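Ficolin-3 (Homo sapiens, PDB 2J5Z) is an innate immune lectin that probably recognises sugars on microbial surfaces through its trimeric fibrinogen-like domain, here with galactose bound. Local coordinates at residues Leu18-Tyr29 with Pro40-Gly51. Residues are numbered along the deposited sequence; the frame is centred on the assembly and turned at random. Where two conformers were deposited one is given.
Sequences LLSQGATLSGWY and PVFCDMDTEGGG
Phe42 and Trp28 meet edge to face: CB of Phe42 sits over the six-membered ring of Trp28, 3.9 Å from its centroid, and the edge of the phenyl ring turns toward the five-membered ring, the planes 73° apart. Pro40 O borders the indole at its edge. Gly27 N lies over one face of the Phe42 ring, toward its rim, and Gly27 CA comes to 3.4 Å from Phe42 CE1. The chi1 of Phe42, -172°, turns CG away from the backbone N and carries the ring across to the corner at Gly27. Tyr29 and Cys43 occupy the reverse face of the sheet, where Cys43 SG approaches the phenol ring obliquely. The Tyr29 hydroxyl donates to Leu25 O (2.6 Å) in the carbonyl plane, tying the strand to the chain just before the corner at Gly27. Paired antiparallel bonds link Gly27 with Cys43 and Tyr29 with Val41. Past the strand, Met45 bends at chi2 (-51°) and sends its methyl CE to within 3.7 Å of Leu18 CB, beside Leu19 and Ala23; Ala23 O is buried here without a polar partner. Met45 N donates to Ser26 OG (2.8 Å), while Asp44 OD1 accepts from Asp46 N, an Asx turn, and from Thr47 N, which extends it to an Asx motif. The contact thus builds the hairpin of strands 28-32 and 38-44 and lays helix 15-20 against its end, fastened by the Cys15-Cys43 disulfide. Strand 52-58 flanks strand 38-44 on its other edge, and Asp44 makes a salt bridge with Arg217 of strand 215-220. Leu25 and Ser26 pair in parallel with a strand of the second subunit, carrying the beta structure across the trimer interface.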
# COMPACT_ATOMS: atom_id res chain seq x y z
N LEU A 18 5.99 3.91 -18.94
CA LEU A 18 6.56 3.13 -17.85
C LEU A 18 6.44 1.65 -18.19
O LEU A 18 7.39 0.90 -18.01
CB LEU A 18 5.86 3.44 -16.52
CG LEU A 18 6.41 4.69 -15.83
CD1 LEU A 18 5.43 5.22 -14.78
CD2 LEU A 18 7.77 4.38 -15.23
N LEU A 19 5.26 1.25 -18.67
CA LEU A 19 5.01 -0.14 -19.01
C LEU A 19 5.94 -0.59 -20.12
O LEU A 19 6.56 -1.67 -20.04
CB LEU A 19 3.55 -0.36 -19.41
CG LEU A 19 3.13 -1.77 -19.86
CD1 LEU A 19 3.54 -2.85 -18.87
CD2 LEU A 19 1.63 -1.84 -20.10
N SER A 20 6.03 0.22 -21.17
CA SER A 20 6.90 -0.09 -22.30
C SER A 20 8.33 -0.31 -21.82
O SER A 20 9.05 -1.18 -22.32
CB SER A 20 6.84 1.03 -23.34
OG SER A 20 7.35 0.61 -24.59
N GLN A 21 8.74 0.47 -20.82
CA GLN A 21 10.09 0.39 -20.29
C GLN A 21 10.32 -0.82 -19.39
O GLN A 21 11.46 -1.09 -18.98
CB GLN A 21 10.44 1.67 -19.52
CG GLN A 21 10.84 2.82 -20.41
CD GLN A 21 10.96 4.13 -19.65
OE1 GLN A 21 10.85 4.16 -18.42
NE2 GLN A 21 11.17 5.22 -20.38
N GLY A 22 9.26 -1.55 -19.06
CA GLY A 22 9.37 -2.77 -18.27
C GLY A 22 8.74 -2.75 -16.88
O GLY A 22 8.92 -3.69 -16.10
N ALA A 23 8.01 -1.68 -16.56
CA ALA A 23 7.34 -1.58 -15.27
C ALA A 23 5.99 -2.27 -15.36
O ALA A 23 4.99 -1.66 -15.75
CB ALA A 23 7.20 -0.12 -14.83
N THR A 24 5.96 -3.54 -15.01
CA THR A 24 4.79 -4.38 -15.26
C THR A 24 3.85 -4.62 -14.08
O THR A 24 2.79 -5.25 -14.25
CB THR A 24 5.22 -5.75 -15.78
OG1 THR A 24 6.21 -6.27 -14.90
CG2 THR A 24 5.82 -5.63 -17.17
N LEU A 25 4.20 -4.13 -12.90
CA LEU A 25 3.32 -4.27 -11.73
C LEU A 25 2.53 -2.99 -11.47
O LEU A 25 3.11 -1.92 -11.34
CB LEU A 25 4.15 -4.63 -10.49
CG LEU A 25 4.37 -6.11 -10.16
CD1 LEU A 25 4.27 -7.04 -11.36
CD2 LEU A 25 5.64 -6.37 -9.34
N SER A 26 1.21 -3.10 -11.37
CA SER A 26 0.41 -1.92 -11.02
C SER A 26 0.83 -1.33 -9.68
O SER A 26 1.20 -2.05 -8.76
CB SER A 26 -1.08 -2.28 -10.98
OG SER A 26 -1.47 -2.87 -12.20
N GLY A 27 0.80 -0.00 -9.56
CA GLY A 27 1.15 0.59 -8.28
C GLY A 27 1.52 2.05 -8.47
O GLY A 27 1.28 2.62 -9.54
N TRP A 28 2.14 2.63 -7.45
CA TRP A 28 2.47 4.07 -7.47
C TRP A 28 3.83 4.34 -8.13
O TRP A 28 4.85 3.72 -7.79
CB TRP A 28 2.39 4.64 -6.05
CG TRP A 28 0.97 4.67 -5.58
CD1 TRP A 28 0.30 3.67 -4.92
CD2 TRP A 28 0.02 5.71 -5.80
NE1 TRP A 28 -1.00 4.04 -4.70
CE2 TRP A 28 -1.20 5.29 -5.23
CE3 TRP A 28 0.09 6.98 -6.39
CZ2 TRP A 28 -2.36 6.08 -5.26
CZ3 TRP A 28 -1.05 7.77 -6.41
CH2 TRP A 28 -2.26 7.32 -5.85
N TYR A 29 3.82 5.24 -9.10
CA TYR A 29 5.01 5.60 -9.86
C TYR A 29 5.07 7.11 -9.97
O TYR A 29 4.06 7.77 -9.90
CB TYR A 29 4.93 5.05 -11.27
CG TYR A 29 5.04 3.55 -11.37
CD1 TYR A 29 6.27 2.94 -11.58
CD2 TYR A 29 3.92 2.74 -11.23
CE1 TYR A 29 6.38 1.56 -11.67
CE2 TYR A 29 4.02 1.36 -11.31
CZ TYR A 29 5.26 0.78 -11.53
OH TYR A 29 5.37 -0.58 -11.61
N PRO A 40 3.38 11.72 -8.12
CA PRO A 40 3.04 10.30 -7.90
C PRO A 40 1.67 10.00 -8.48
O PRO A 40 0.72 10.77 -8.28
CB PRO A 40 2.99 10.18 -6.36
CG PRO A 40 3.61 11.45 -5.84
CD PRO A 40 3.32 12.49 -6.86
N VAL A 41 1.55 8.88 -9.19
CA VAL A 41 0.29 8.46 -9.78
C VAL A 41 0.20 6.95 -9.68
O VAL A 41 1.23 6.28 -9.61
CB VAL A 41 0.20 8.81 -11.30
CG1 VAL A 41 0.35 10.32 -11.53
CG2 VAL A 41 1.25 8.04 -12.06
N PHE A 42 -1.03 6.44 -9.69
CA PHE A 42 -1.25 4.99 -9.71
C PHE A 42 -1.39 4.52 -11.14
O PHE A 42 -2.30 4.97 -11.85
CB PHE A 42 -2.49 4.60 -8.92
CG PHE A 42 -2.64 3.11 -8.77
CD1 PHE A 42 -2.06 2.45 -7.69
CD2 PHE A 42 -3.33 2.38 -9.72
CE1 PHE A 42 -2.18 1.08 -7.55
CE2 PHE A 42 -3.45 0.98 -9.59
CZ PHE A 42 -2.87 0.35 -8.49
N CYS A 43 -0.49 3.63 -11.56
CA CYS A 43 -0.56 3.05 -12.90
C CYS A 43 -1.14 1.65 -12.80
O CYS A 43 -0.65 0.83 -12.02
CB CYS A 43 0.82 2.93 -13.51
SG CYS A 43 1.63 4.51 -13.88
N ASP A 44 -2.19 1.39 -13.57
CA ASP A 44 -2.72 0.03 -13.67
C ASP A 44 -2.04 -0.59 -14.88
O ASP A 44 -2.28 -0.19 -16.01
CB ASP A 44 -4.24 0.03 -13.83
CG ASP A 44 -4.82 -1.36 -13.99
OD1 ASP A 44 -4.11 -2.26 -14.48
OD2 ASP A 44 -6.00 -1.56 -13.61
N MET A 45 -1.17 -1.57 -14.63
CA MET A 45 -0.36 -2.15 -15.69
C MET A 45 -0.93 -3.46 -16.20
O MET A 45 -0.28 -4.15 -16.98
CB MET A 45 1.06 -2.38 -15.19
CG MET A 45 1.80 -1.10 -14.73
SD MET A 45 1.69 0.18 -15.99
CE MET A 45 3.15 1.15 -15.58
N ASP A 46 -2.15 -3.80 -15.78
CA ASP A 46 -2.70 -5.13 -16.08
C ASP A 46 -4.06 -5.14 -16.79
O ASP A 46 -4.27 -5.93 -17.71
CB ASP A 46 -2.75 -5.98 -14.80
CG ASP A 46 -2.63 -7.47 -15.08
OD1 ASP A 46 -2.83 -7.86 -16.25
OD2 ASP A 46 -2.32 -8.23 -14.15
N THR A 47 -4.98 -4.28 -16.37
CA THR A 47 -6.30 -4.26 -16.99
C THR A 47 -6.28 -3.75 -18.42
O THR A 47 -5.73 -2.68 -18.71
CB THR A 47 -7.34 -3.50 -16.14
OG1 THR A 47 -7.30 -2.11 -16.46
CG2 THR A 47 -7.09 -3.71 -14.67
N GLU A 48 -6.86 -4.53 -19.33
CA GLU A 48 -7.06 -4.11 -20.71
C GLU A 48 -5.75 -3.79 -21.41
O GLU A 48 -5.68 -2.87 -22.23
CB GLU A 48 -7.98 -2.89 -20.74
CG GLU A 48 -8.86 -2.78 -21.97
CD GLU A 48 -10.22 -3.39 -21.76
OE1 GLU A 48 -10.29 -4.60 -21.42
OE2 GLU A 48 -11.22 -2.66 -21.93
N GLY A 49 -4.70 -4.53 -21.09
CA GLY A 49 -3.43 -4.33 -21.76
C GLY A 49 -2.46 -3.48 -20.96
O GLY A 49 -1.27 -3.45 -21.25
N GLY A 50 -2.97 -2.78 -19.95
CA GLY A 50 -2.12 -2.00 -19.05
C GLY A 50 -1.77 -0.62 -19.58
O GLY A 50 -2.03 -0.30 -20.74
N GLY A 51 -1.18 0.20 -18.71
CA GLY A 51 -0.77 1.56 -19.07
C GLY A 51 -1.78 2.64 -18.70
O GLY A 51 -1.74 3.76 -19.23
O HOH W 1 0.23 -6.37 -14.69
O HOH W 2 1.81 -6.07 -16.53
O HOH W 3 -3.71 -4.07 -11.64